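Local coordinates for Tol-Pal system protein TolB (Acinetobacter baumannii, PDB 7MX5) that probably works in the periplasm within the Tol-Pal system, contributing to outer membrane invagination during cell division and to outer membrane integrity, at residues H4-K9 against R382-S387; A53-I58 against V71-I76; N255-D260 against F274-G279; P282-Y287 against R296-G301; A363-N368 against Q389-E394. All coordinates share one frame; numbering follows the deposited sequence.

Starting at the N terminus, strand 6-9 pairs with strand 382-386 in contact 1, closing a loop that holds nearly the whole chain and joins the N-terminal end to a blade of the C-terminal beta-propeller. Contacts 2, 3 and 4 all lie within that loop. Contact 2 closes a short excursion in the amino-terminal domain, about 57 Å from contact 3, centre to centre. Contacts 3 and 4 follow in series within the propeller, adjoining through neighbouring strands 271-276 and 283-288 of one blade. Contact 5 crosses contact 1, since 382-387 lies between its segments; it ties the blade extended by strand 6-9 to the blade that strand 391-397 completes.

Contact 1: residues H4-K9 against R382-S387; sequences HLEIAK and RMNLPS
Leu5 drops its CD2 methyl between two side chains of the facing strand, 3.5 Å from Met383 CE and 3.6 Å from Leu385 CD1. Its CG lies opposite the backbone N (chi1 -163°), which brings the branch back over a strand from which the CB points away. Ile7 adds CD1 against Met383 CG at 3.5 Å, so apolar side chains gather on the face of Ile7 and Met383; the face of Glu6 and Asn384 is mixed. There the Glu6 carboxylate lies alongside Pro386, with OE2 3.6 Å from CG, and the Ala8 CB methyl, small enough to fit, rests 3.4 Å from Asn384 ND2. Beneath runs an antiparallel pairing of strand 6-9 with strand 382-386. Glu6 and Asn384 exchange two backbone bonds, Glu6 N to Asn384 O being 2.8 Å. Further along, Ala8 and Lys9 both face Arg382 in a classic beta bulge: Arg382 O accepts from Ala8 N at 3.0 Å and, weakly, from Lys9 N, while Arg382 N gives its hydrogen to Lys9 O. Lys9 CB lies over the rim of one face of the Arg382 guanidinium. Lys9 NZ and Arg382 NH2, two like charges, come within 4.2 Å, probably mildly unfavourable; the amine also bonds the Gly379 carbonyl weakly. Farther out, on the blade's next strand 369-376, Arg369 forms a salt bridge with Glu6 OE2 and Ser373 bonds Asn384 OD1.

Contact 2: residues A53-I58 against V71-I76; sequences AAINQI and VVTGQI
A type II beta turn from Ala54 to Gln57, in the loop between strand 43-45 and helix 60-65 of the TolB amino-terminal domain, lies against strand 70-78 of the mixed sheet, with the Ala54 backbone nearest Thr73. The turn is pinned within itself: Ala54 N donates to Gln57 O at 2.9 Å, and Gln57 N returns a longer bond to Ala54 O. Asn56 holds the third position with a positive phi of 57°, a conformation that asparagine tolerates well. Three residues of the strand, Val71, Thr73 and Gln75, point their CB atoms at the loop. In the middle, Thr73 offers its methyl: CG2 sits 3.6 Å from both Ala54 CA and Ala54 O, with the Ala53 methyl next to it, and alanines leave room for so close an approach of backbone. Toward one end, Ile55 lays CG1 3.9 Å from Gln75 CB and brings CD1 to 4.0 Å from Gly74 CA, meeting the strand backbone between the loop-facing Thr73 and Gln75. At the other end Ile58, fully extended (chi1 -177°, chi2 167°), slides past Val71 in the opposite direction and sets CD1 3.7 Å from Val71 CB. Trp63 of helix 60-65 packs on Ala53, Ile58 and Val71 together. The polar ends turn elsewhere: Gln75 bonds Asn23, and Thr73 OG1 bonds Gln88 weakly. With no hydrogen bond between the two segments, the loop is held on the strand by van der Waals fit of methyl and methylene groups, while its shape comes from the turn's own bonds.

Contact 3: residues N255-D260 against F274-G279; sequences NDSGID and FTSDRG
Ile259 and Asp277 meet where a loop between two propeller blades packs, mostly through side chains, against the end of strand 271-276. Ile259 crosses Asp277 at about a right angle, CG1 3.6 Å from Asp277 CB, and the same arm is long enough for CD1 to reach the Thr275 CG2 methyl at 3.8 Å. Isoleucine suits the place because CG2, its other branch, also lies near Asp277 CB. Ser257 OG accepts a weak but straight bond from Asp277 N (3.2 Å, 169°). Its OG sits between backbone N and carbonyl carbon (chi1 61°), turned to the strand end. Asn255 ND2 lies at the edge of the Arg278 guanidinium, 3.5 Å from NH2, a contact of two donors, not a hydrogen bond. It also approaches the edge of the Phe274 ring, 3.8 Å from CE2. A very short Ser276 OG to Asn255 OD1 bond is doubtful, that oxygen being crowded. Ser276 OG also accepts from Arg278 N in an ST turn bending the chain out of the strand; Arg278 makes a cation-pi contact with Tyr285. Such a linker, from outer strand 249-252 of one blade to inner strand 263-265 of the next, is typical of a beta-propeller.

Contact 4: residues P282-Y287 against R296-G301; sequences PQIYRY and RLTFKG
Arg296 reaches past Tyr285 as an almost straight chain, and most of its atoms find a partner. CB touches the ring at Tyr285 CE2 (3.6 Å). CG lies over the ring face, offset toward the rim, in a CH-pi contact 4.2 Å from the centroid, and CD continues to Tyr285 OH. Gln283 CG lies over the rim of one guanidinium face, with Gln283 CD 3.4 Å from NH2, and Phe299 CD1 over that of the opposite face. At the edge NE donates to Thr298 O, a bond modelled rather short, and NH2 adds a weak bond to the same oxygen. Arginine suits the place because its methylenes line the ring while its flat end can be covered on its faces and still donate at its edge. Thr298 then locks the neighbouring backbone: OG1 accepts from Ile284 N at 3.0 Å (167°) and passes its own hydrogen to Gln283 OE1, also at 3.0 Å. That glutamine oxygen accepts from Asn304 as well. Leu297 N binds Ile284 O at 2.9 Å, and Leu297 CD1 lies on Arg286 CB (3.7 Å). Tyr285 and Arg296, a non-hydrogen-bonded pair, join the third and fourth strands; four antiparallel strands in up-and-down order are typical of a propeller blade.

Contact 5: residues A363-N368 against Q389-E394; sequences ATREGN and QGEVRE
Arg365 and Glu391 form the charged part of the contact, a salt bridge of 2.9 Å from NH2 to OE1. The carboxylate oxygen is met on its syn side, the nitrogen lying 15° out of the carboxylate plane, while the oxygen sits at the edge of the guanidinium, somewhat tilted from its plane. The planes of the two groups are turned 40° against each other, and the bond is moderately bent. The extended arginine spans the gap, the CA atoms of Arg365 and Glu391 being 8.1 Å apart, and Glu391 meets it with its own chain stretched out beyond CG. The same OE1 also draws Arg393, whose NH1 lies 3.7 Å away, a long ion pair, so one carboxylate oxygen serves two arginines. The guanidinium groups come within 4.1 Å, Arg365 NH2 to Arg393 NH1, a closeness that the shared negative charge would be expected to offset. Arg393 is held more firmly by Glu349, with which its NH2 forms a salt bridge.

The van der Waals part is a methyl set against backbone. Ala363 puts its CB 3.4 Å from Val392 O and 3.9 Å from Arg393 CA, and the shortness of alanine lets one strand rest directly on the other. The axes of 363-366 and 391-394 pass at 6.5 Å, nearly antiparallel (154°), without pairing. Each strand belongs to a different blade: 359-366 bonds strand 369-376 through Thr364 and Leu371, whereas 391-397 pairs with strand 135-141. Val392 packs on Tyr138 and Leu140 in its own sheet and touches Leu372 across the gap.

Contact 1: residues H4-K9 against R382-S387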
# COMPACT_ATOMS: atom_id res chain seq x y z
N HIS A 4 3.03 -7.76 -12.65
CA HIS A 4 2.76 -9.16 -12.39
C HIS A 4 3.25 -9.53 -10.99
O HIS A 4 4.23 -8.97 -10.49
CB HIS A 4 3.42 -10.05 -13.44
CG HIS A 4 2.99 -9.74 -14.84
ND1 HIS A 4 3.51 -8.67 -15.55
CD2 HIS A 4 2.09 -10.33 -15.65
CE1 HIS A 4 2.94 -8.64 -16.74
NE2 HIS A 4 2.08 -9.63 -16.83
N LEU A 5 2.56 -10.47 -10.37
CA LEU A 5 2.78 -10.78 -8.96
C LEU A 5 3.83 -11.88 -8.82
O LEU A 5 3.75 -12.92 -9.49
CB LEU A 5 1.47 -11.19 -8.30
CG LEU A 5 1.42 -11.16 -6.77
CD1 LEU A 5 2.04 -12.40 -6.15
CD2 LEU A 5 2.15 -9.92 -6.29
N GLU A 6 4.81 -11.65 -7.95
CA GLU A 6 5.78 -12.66 -7.55
C GLU A 6 5.80 -12.75 -6.03
O GLU A 6 5.65 -11.74 -5.33
CB GLU A 6 7.19 -12.33 -8.04
CG GLU A 6 7.43 -12.51 -9.53
CD GLU A 6 8.80 -12.00 -9.95
OE1 GLU A 6 9.62 -11.67 -9.06
OE2 GLU A 6 9.07 -11.93 -11.16
N ILE A 7 5.97 -13.97 -5.52
CA ILE A 7 6.33 -14.19 -4.12
C ILE A 7 7.83 -14.43 -4.07
O ILE A 7 8.33 -15.35 -4.73
CB ILE A 7 5.55 -15.36 -3.50
CG1 ILE A 7 4.04 -15.17 -3.62
CG2 ILE A 7 5.92 -15.51 -2.03
CD1 ILE A 7 3.55 -13.80 -3.26
N ALA A 8 8.55 -13.62 -3.30
CA ALA A 8 10.00 -13.70 -3.22
C ALA A 8 10.48 -14.44 -1.98
O ALA A 8 11.32 -15.34 -2.08
CB ALA A 8 10.61 -12.29 -3.26
N LYS A 9 9.97 -14.07 -0.81
CA LYS A 9 10.37 -14.69 0.46
C LYS A 9 9.11 -15.11 1.20
O LYS A 9 8.42 -14.28 1.79
CB LYS A 9 11.22 -13.73 1.29
CG LYS A 9 11.72 -14.32 2.60
CD LYS A 9 12.05 -13.23 3.60
CE LYS A 9 13.53 -13.22 3.96
NZ LYS A 9 13.83 -12.22 5.02
N ARG A 382 8.31 -11.28 1.54
CA ARG A 382 8.58 -10.37 0.43
C ARG A 382 7.69 -10.72 -0.75
O ARG A 382 7.51 -11.89 -1.09
CB ARG A 382 10.05 -10.41 0.01
CG ARG A 382 10.62 -9.02 -0.25
CD ARG A 382 12.03 -9.05 -0.77
NE ARG A 382 13.00 -9.28 0.29
CZ ARG A 382 13.84 -10.30 0.33
NH1 ARG A 382 13.87 -11.20 -0.64
NH2 ARG A 382 14.67 -10.42 1.36
N MET A 383 7.15 -9.68 -1.37
CA MET A 383 6.25 -9.79 -2.51
C MET A 383 6.72 -8.81 -3.57
O MET A 383 6.94 -7.63 -3.26
CB MET A 383 4.81 -9.48 -2.08
CG MET A 383 3.75 -10.37 -2.69
SD MET A 383 2.11 -9.98 -2.05
CE MET A 383 1.64 -8.62 -3.12
N ASN A 384 6.90 -9.29 -4.79
CA ASN A 384 7.46 -8.48 -5.86
C ASN A 384 6.40 -8.17 -6.91
O ASN A 384 5.64 -9.06 -7.32
CB ASN A 384 8.66 -9.17 -6.51
CG ASN A 384 9.92 -9.04 -5.68
OD1 ASN A 384 10.10 -8.07 -4.96
ND2 ASN A 384 10.80 -10.03 -5.79
N LEU A 385 6.37 -6.91 -7.35
CA LEU A 385 5.48 -6.44 -8.41
C LEU A 385 6.33 -5.85 -9.53
O LEU A 385 6.38 -4.63 -9.71
CB LEU A 385 4.48 -5.40 -7.89
CG LEU A 385 3.24 -5.84 -7.11
CD1 LEU A 385 2.34 -6.72 -7.97
CD2 LEU A 385 3.59 -6.54 -5.80
N PRO A 386 7.01 -6.69 -10.31
CA PRO A 386 7.84 -6.18 -11.40
C PRO A 386 7.01 -5.73 -12.59
O PRO A 386 5.88 -6.18 -12.81
CB PRO A 386 8.73 -7.36 -11.77
CG PRO A 386 8.47 -8.43 -10.75
CD PRO A 386 7.13 -8.15 -10.17
N SER A 387 7.59 -4.82 -13.35
CA SER A 387 7.03 -4.39 -14.62
C SER A 387 7.64 -5.19 -15.76
O SER A 387 8.74 -5.73 -15.65
CB SER A 387 7.27 -2.89 -14.84
OG SER A 387 6.59 -2.43 -15.99

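Contact 2: residues A53-I58 against V71-I76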
# COMPACT_ATOMS: atom_id res chain seq x y z
N ALA A 53 -14.13 -32.37 2.29
CA ALA A 53 -15.13 -31.67 3.06
C ALA A 53 -15.90 -30.71 2.16
O ALA A 53 -15.49 -30.42 1.03
CB ALA A 53 -14.51 -30.91 4.24
N ALA A 54 -17.02 -30.22 2.67
CA ALA A 54 -17.88 -29.31 1.91
C ALA A 54 -18.63 -28.42 2.89
O ALA A 54 -18.29 -28.34 4.08
CB ALA A 54 -18.83 -30.10 1.00
N ILE A 55 -19.66 -27.74 2.39
CA ILE A 55 -20.45 -26.83 3.21
C ILE A 55 -21.22 -27.63 4.25
O ILE A 55 -21.95 -28.57 3.92
CB ILE A 55 -21.40 -25.99 2.34
CG1 ILE A 55 -20.62 -24.91 1.60
CG2 ILE A 55 -22.50 -25.38 3.19
CD1 ILE A 55 -20.00 -23.87 2.50
N ASN A 56 -21.05 -27.26 5.52
CA ASN A 56 -21.72 -27.89 6.66
C ASN A 56 -21.46 -29.39 6.73
O ASN A 56 -22.27 -30.14 7.29
CB ASN A 56 -23.23 -27.61 6.63
CG ASN A 56 -23.57 -26.18 7.00
OD1 ASN A 56 -22.70 -25.42 7.41
ND2 ASN A 56 -24.83 -25.81 6.85
N GLN A 57 -20.35 -29.85 6.16
CA GLN A 57 -19.94 -31.25 6.25
C GLN A 57 -18.42 -31.29 6.33
O GLN A 57 -17.73 -31.16 5.32
CB GLN A 57 -20.45 -32.06 5.05
CG GLN A 57 -19.99 -33.51 5.06
CD GLN A 57 -19.23 -33.90 3.81
OE1 GLN A 57 -19.76 -33.82 2.70
NE2 GLN A 57 -17.98 -34.31 3.97
N ILE A 58 -17.90 -31.46 7.54
CA ILE A 58 -16.47 -31.59 7.76
C ILE A 58 -16.25 -32.37 9.05
O ILE A 58 -16.94 -32.17 10.05
CB ILE A 58 -15.76 -30.21 7.81
CG1 ILE A 58 -14.25 -30.39 7.97
CG2 ILE A 58 -16.34 -29.34 8.92
CD1 ILE A 58 -13.46 -29.13 7.71
N VAL A 71 -9.50 -25.21 7.57
CA VAL A 71 -10.06 -25.71 6.31
C VAL A 71 -11.13 -24.74 5.83
O VAL A 71 -11.96 -24.28 6.62
CB VAL A 71 -10.64 -27.13 6.47
CG1 VAL A 71 -11.10 -27.67 5.12
CG2 VAL A 71 -9.63 -28.06 7.11
N VAL A 72 -11.11 -24.43 4.54
CA VAL A 72 -12.05 -23.51 3.92
C VAL A 72 -12.87 -24.27 2.89
O VAL A 72 -12.31 -24.98 2.05
CB VAL A 72 -11.33 -22.32 3.26
CG1 VAL A 72 -12.33 -21.42 2.54
CG2 VAL A 72 -10.56 -21.53 4.30
N THR A 73 -14.19 -24.13 2.96
CA THR A 73 -15.11 -24.75 2.02
C THR A 73 -15.98 -23.68 1.38
O THR A 73 -16.12 -22.57 1.90
CB THR A 73 -15.98 -25.81 2.70
OG1 THR A 73 -16.43 -25.31 3.97
CG2 THR A 73 -15.18 -27.08 2.92
N GLY A 74 -16.58 -24.02 0.24
CA GLY A 74 -17.39 -23.05 -0.48
C GLY A 74 -18.33 -23.69 -1.47
O GLY A 74 -18.13 -24.82 -1.92
N GLN A 75 -19.37 -22.94 -1.81
CA GLN A 75 -20.38 -23.35 -2.78
C GLN A 75 -20.76 -22.14 -3.62
O GLN A 75 -21.06 -21.07 -3.08
CB GLN A 75 -21.62 -23.92 -2.09
CG GLN A 75 -22.57 -24.66 -3.02
CD GLN A 75 -23.01 -26.00 -2.45
OE1 GLN A 75 -22.23 -26.93 -2.35
NE2 GLN A 75 -24.29 -26.09 -2.09
N ILE A 76 -20.74 -22.30 -4.95
CA ILE A 76 -21.03 -21.22 -5.88
C ILE A 76 -22.33 -21.55 -6.61
O ILE A 76 -22.47 -22.63 -7.19
CB ILE A 76 -19.88 -21.00 -6.87
CG1 ILE A 76 -18.80 -20.13 -6.23
CG2 ILE A 76 -20.38 -20.36 -8.16
CD1 ILE A 76 -17.48 -20.14 -6.97

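Contact 3: residues N255-D260 against F274-G279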
# COMPACT_ATOMS: atom_id res chain seq x y z
N ASN A 255 10.77 23.90 6.64
CA ASN A 255 12.11 23.77 6.10
C ASN A 255 12.85 24.43 4.95
O ASN A 255 12.65 24.11 3.79
CB ASN A 255 12.53 22.33 6.15
CG ASN A 255 13.51 22.10 7.24
OD1 ASN A 255 14.56 21.54 7.03
ND2 ASN A 255 13.20 22.61 8.40
N ASP A 256 13.75 25.34 5.30
CA ASP A 256 14.63 25.90 4.28
C ASP A 256 16.03 25.34 4.53
O ASP A 256 16.96 26.06 4.90
CB ASP A 256 14.60 27.43 4.37
CG ASP A 256 15.27 28.12 3.20
OD1 ASP A 256 16.21 27.55 2.61
OD2 ASP A 256 14.85 29.25 2.87
N SER A 257 16.18 24.03 4.33
CA SER A 257 17.34 23.30 4.83
C SER A 257 18.31 22.83 3.76
O SER A 257 19.32 22.20 4.10
CB SER A 257 16.89 22.10 5.67
OG SER A 257 16.14 21.18 4.89
N GLY A 258 18.04 23.10 2.48
CA GLY A 258 18.99 22.78 1.44
C GLY A 258 18.86 21.40 0.81
O GLY A 258 19.67 21.05 -0.05
N ILE A 259 17.87 20.61 1.22
CA ILE A 259 17.56 19.34 0.58
C ILE A 259 16.07 19.32 0.25
O ILE A 259 15.29 20.13 0.75
CB ILE A 259 17.94 18.12 1.45
CG1 ILE A 259 17.21 18.18 2.80
CG2 ILE A 259 19.44 18.04 1.64
CD1 ILE A 259 17.11 16.84 3.50
N ASP A 260 15.69 18.38 -0.61
CA ASP A 260 14.29 18.21 -0.95
C ASP A 260 13.56 17.46 0.15
O ASP A 260 14.06 16.47 0.68
CB ASP A 260 14.14 17.47 -2.28
CG ASP A 260 13.12 18.11 -3.20
OD1 ASP A 260 11.94 18.22 -2.80
OD2 ASP A 260 13.49 18.51 -4.32
N PHE A 274 8.26 15.28 8.42
CA PHE A 274 8.96 15.78 7.25
C PHE A 274 10.45 15.53 7.41
O PHE A 274 10.96 15.32 8.52
CB PHE A 274 8.69 17.28 7.03
CG PHE A 274 9.20 18.16 8.13
CD1 PHE A 274 8.54 18.22 9.35
CD2 PHE A 274 10.34 18.92 7.96
CE1 PHE A 274 9.00 19.03 10.37
CE2 PHE A 274 10.81 19.73 8.97
CZ PHE A 274 10.14 19.78 10.18
N THR A 275 11.15 15.56 6.28
CA THR A 275 12.60 15.39 6.24
C THR A 275 13.27 16.76 6.32
O THR A 275 12.77 17.74 5.76
CB THR A 275 13.03 14.66 4.97
OG1 THR A 275 12.42 13.36 4.94
CG2 THR A 275 14.54 14.50 4.91
N SER A 276 14.41 16.81 7.01
CA SER A 276 15.06 18.09 7.26
C SER A 276 16.57 17.90 7.34
O SER A 276 17.05 16.90 7.90
CB SER A 276 14.55 18.71 8.56
OG SER A 276 15.24 19.91 8.83
N ASP A 277 17.31 18.86 6.80
CA ASP A 277 18.77 18.90 6.89
C ASP A 277 19.25 20.00 7.83
O ASP A 277 20.43 20.37 7.79
CB ASP A 277 19.39 19.06 5.51
CG ASP A 277 20.81 18.52 5.43
OD1 ASP A 277 20.98 17.28 5.55
OD2 ASP A 277 21.75 19.32 5.25
N ARG A 278 18.36 20.54 8.67
CA ARG A 278 18.72 21.66 9.53
C ARG A 278 19.76 21.28 10.58
O ARG A 278 20.40 22.18 11.15
CB ARG A 278 17.48 22.21 10.22
CG ARG A 278 16.77 21.22 11.13
CD ARG A 278 15.92 21.94 12.16
NE ARG A 278 14.56 22.18 11.68
CZ ARG A 278 13.62 22.79 12.38
NH1 ARG A 278 13.84 23.21 13.62
NH2 ARG A 278 12.42 22.97 11.83
N GLY A 279 19.95 19.99 10.85
CA GLY A 279 20.96 19.54 11.77
C GLY A 279 22.26 19.10 11.14
O GLY A 279 23.14 18.61 11.86

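Contact 4: residues P282-Y287 against R296-G301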
# COMPACT_ATOMS: atom_id res chain seq x y z
N PRO A 282 20.18 14.57 6.90
CA PRO A 282 18.73 14.38 6.71
C PRO A 282 18.13 13.54 7.83
O PRO A 282 18.51 12.39 8.04
CB PRO A 282 18.64 13.66 5.36
CG PRO A 282 19.97 13.83 4.71
CD PRO A 282 20.98 14.02 5.80
N GLN A 283 17.20 14.14 8.57
CA GLN A 283 16.49 13.47 9.64
C GLN A 283 15.00 13.74 9.50
O GLN A 283 14.57 14.63 8.76
CB GLN A 283 16.97 13.94 11.03
CG GLN A 283 18.44 13.64 11.31
CD GLN A 283 18.76 12.16 11.26
OE1 GLN A 283 17.89 11.31 11.46
NE2 GLN A 283 20.02 11.84 11.00
N ILE A 284 14.20 12.94 10.20
CA ILE A 284 12.75 13.06 10.18
C ILE A 284 12.31 13.83 11.42
O ILE A 284 12.60 13.42 12.55
CB ILE A 284 12.07 11.68 10.11
CG1 ILE A 284 12.24 11.07 8.72
CG2 ILE A 284 10.59 11.80 10.46
CD1 ILE A 284 11.73 9.66 8.62
N TYR A 285 11.62 14.94 11.21
CA TYR A 285 11.14 15.79 12.28
C TYR A 285 9.62 15.79 12.30
O TYR A 285 8.96 15.37 11.35
CB TYR A 285 11.67 17.22 12.13
CG TYR A 285 13.16 17.35 12.36
CD1 TYR A 285 14.07 16.90 11.41
CD2 TYR A 285 13.66 17.93 13.52
CE1 TYR A 285 15.43 17.02 11.61
CE2 TYR A 285 15.02 18.05 13.73
CZ TYR A 285 15.90 17.59 12.77
OH TYR A 285 17.26 17.71 12.98
N ARG A 286 9.06 16.27 13.41
CA ARG A 286 7.61 16.33 13.61
C ARG A 286 7.22 17.77 13.93
O ARG A 286 7.67 18.33 14.93
CB ARG A 286 7.17 15.39 14.73
CG ARG A 286 5.68 15.43 15.03
CD ARG A 286 5.37 14.78 16.37
NE ARG A 286 3.94 14.83 16.69
CZ ARG A 286 3.37 15.77 17.42
NH1 ARG A 286 4.06 16.78 17.92
NH2 ARG A 286 2.06 15.71 17.64
N TYR A 287 6.38 18.36 13.08
CA TYR A 287 5.86 19.70 13.30
C TYR A 287 4.49 19.60 13.96
O TYR A 287 3.57 19.00 13.40
CB TYR A 287 5.75 20.47 11.98
CG TYR A 287 5.17 21.87 12.15
CD1 TYR A 287 5.99 22.95 12.42
CD2 TYR A 287 3.80 22.09 12.04
CE1 TYR A 287 5.47 24.22 12.57
CE2 TYR A 287 3.27 23.36 12.20
CZ TYR A 287 4.11 24.42 12.46
OH TYR A 287 3.59 25.68 12.61
N ARG A 296 12.59 16.44 16.64
CA ARG A 296 13.25 15.35 15.92
C ARG A 296 12.70 14.01 16.39
O ARG A 296 12.55 13.77 17.59
CB ARG A 296 14.76 15.41 16.13
CG ARG A 296 15.53 14.42 15.26
CD ARG A 296 17.02 14.69 15.30
NE ARG A 296 17.79 13.53 14.86
CZ ARG A 296 19.10 13.42 14.95
NH1 ARG A 296 19.84 14.39 15.46
NH2 ARG A 296 19.70 12.32 14.51
N LEU A 297 12.42 13.13 15.43
CA LEU A 297 11.90 11.80 15.72
C LEU A 297 12.93 10.70 15.53
O LEU A 297 12.92 9.73 16.30
CB LEU A 297 10.69 11.51 14.82
CG LEU A 297 9.42 12.31 15.11
CD1 LEU A 297 8.33 11.97 14.10
CD2 LEU A 297 8.93 12.06 16.53
N THR A 298 13.80 10.81 14.54
CA THR A 298 14.78 9.78 14.23
C THR A 298 16.16 10.21 14.73
O THR A 298 16.63 11.31 14.42
CB THR A 298 14.83 9.51 12.73
OG1 THR A 298 15.02 10.74 12.02
CG2 THR A 298 13.54 8.86 12.27
N PHE A 299 16.80 9.34 15.51
CA PHE A 299 18.11 9.61 16.07
C PHE A 299 19.17 8.60 15.68
O PHE A 299 20.36 8.86 15.90
CB PHE A 299 18.03 9.67 17.61
CG PHE A 299 17.09 10.72 18.13
CD1 PHE A 299 17.51 12.04 18.27
CD2 PHE A 299 15.79 10.40 18.47
CE1 PHE A 299 16.64 13.01 18.74
CE2 PHE A 299 14.92 11.36 18.94
CZ PHE A 299 15.35 12.67 19.08
N LYS A 300 18.79 7.46 15.10
CA LYS A 300 19.75 6.43 14.72
C LYS A 300 20.26 6.68 13.31
O LYS A 300 19.47 6.93 12.39
CB LYS A 300 19.10 5.04 14.81
CG LYS A 300 18.63 4.67 16.20
CD LYS A 300 18.65 3.16 16.41
CE LYS A 300 18.07 2.78 17.76
NZ LYS A 300 17.08 1.67 17.64
N GLY A 301 21.58 6.62 13.14
CA GLY A 301 22.18 6.72 11.83
C GLY A 301 22.39 8.16 11.38
O GLY A 301 22.01 9.13 12.04

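Contact 5: residues A363-N368 against Q389-E394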
# COMPACT_ATOMS: atom_id res chain seq x y z
N ALA A 363 9.45 1.19 -3.83
CA ALA A 363 10.04 1.03 -5.15
C ALA A 363 11.52 0.74 -5.01
O ALA A 363 12.23 1.43 -4.27
CB ALA A 363 9.82 2.28 -6.00
N THR A 364 11.99 -0.28 -5.72
CA THR A 364 13.40 -0.67 -5.69
C THR A 364 13.77 -1.25 -7.05
O THR A 364 12.98 -1.23 -7.99
CB THR A 364 13.66 -1.66 -4.55
OG1 THR A 364 15.04 -2.05 -4.55
CG2 THR A 364 12.79 -2.90 -4.71
N ARG A 365 14.99 -1.78 -7.15
CA ARG A 365 15.49 -2.37 -8.38
C ARG A 365 16.18 -3.69 -8.06
O ARG A 365 17.06 -3.74 -7.20
CB ARG A 365 16.46 -1.43 -9.10
CG ARG A 365 15.81 -0.19 -9.68
CD ARG A 365 16.86 0.84 -10.10
NE ARG A 365 16.26 2.09 -10.54
CZ ARG A 365 16.95 3.13 -10.99
NH1 ARG A 365 18.27 3.10 -11.08
NH2 ARG A 365 16.29 4.22 -11.37
N GLU A 366 15.77 -4.75 -8.76
CA GLU A 366 16.37 -6.07 -8.62
C GLU A 366 16.78 -6.55 -10.01
O GLU A 366 15.93 -6.63 -10.91
CB GLU A 366 15.40 -7.05 -7.97
CG GLU A 366 16.08 -8.17 -7.19
CD GLU A 366 15.12 -8.91 -6.28
OE1 GLU A 366 14.59 -8.28 -5.34
OE2 GLU A 366 14.89 -10.11 -6.51
N GLY A 367 18.05 -6.87 -10.18
CA GLY A 367 18.55 -7.17 -11.51
C GLY A 367 18.50 -5.91 -12.36
O GLY A 367 18.93 -4.84 -11.93
N ASN A 368 17.98 -6.04 -13.57
CA ASN A 368 17.78 -4.91 -14.46
C ASN A 368 16.35 -4.37 -14.40
O ASN A 368 16.00 -3.47 -15.18
CB ASN A 368 18.13 -5.29 -15.90
CG ASN A 368 17.15 -6.29 -16.49
OD1 ASN A 368 16.46 -7.01 -15.77
ND2 ASN A 368 17.08 -6.33 -17.82
N GLN A 389 8.41 -3.76 -18.61
CA GLN A 389 9.41 -2.86 -19.16
C GLN A 389 9.38 -1.56 -18.39
O GLN A 389 8.33 -1.13 -17.90
CB GLN A 389 9.18 -2.62 -20.66
CG GLN A 389 7.80 -2.09 -21.01
CD GLN A 389 6.77 -3.20 -21.16
OE1 GLN A 389 7.08 -4.29 -21.65
NE2 GLN A 389 5.55 -2.93 -20.73
N GLY A 390 10.55 -0.93 -18.27
CA GLY A 390 10.66 0.30 -17.52
C GLY A 390 10.77 0.05 -16.03
O GLY A 390 11.12 -1.04 -15.57
N GLU A 391 10.45 1.09 -15.26
CA GLU A 391 10.53 1.03 -13.81
C GLU A 391 9.22 1.53 -13.20
O GLU A 391 8.48 2.30 -13.80
CB GLU A 391 11.71 1.85 -13.27
CG GLU A 391 11.58 3.35 -13.51
CD GLU A 391 12.81 4.11 -13.05
OE1 GLU A 391 13.51 3.62 -12.14
OE2 GLU A 391 13.06 5.21 -13.59
N VAL A 392 8.96 1.07 -11.98
CA VAL A 392 7.79 1.47 -11.20
C VAL A 392 8.27 2.30 -10.03
O VAL A 392 9.20 1.90 -9.31
CB VAL A 392 6.99 0.25 -10.71
CG1 VAL A 392 5.51 0.59 -10.62
CG2 VAL A 392 7.22 -0.94 -11.64
N ARG A 393 7.66 3.47 -9.83
CA ARG A 393 8.12 4.42 -8.83
C ARG A 393 6.95 4.99 -8.05
O ARG A 393 5.81 5.03 -8.53
CB ARG A 393 8.92 5.56 -9.47
CG ARG A 393 9.98 5.11 -10.47
CD ARG A 393 11.27 4.76 -9.76
NE ARG A 393 11.62 5.75 -8.75
CZ ARG A 393 12.61 6.62 -8.88
NH1 ARG A 393 13.37 6.65 -9.96
NH2 ARG A 393 12.84 7.49 -7.90
N GLU A 394 7.26 5.45 -6.84
CA GLU A 394 6.37 6.23 -5.97
C GLU A 394 5.03 5.54 -5.75
O GLU A 394 3.99 6.06 -6.19
CB GLU A 394 6.16 7.62 -6.57
CG GLU A 394 7.19 8.64 -6.10
CD GLU A 394 7.24 9.87 -6.99
OE1 GLU A 394 6.92 9.75 -8.19
OE2 GLU A 394 7.61 10.95 -6.49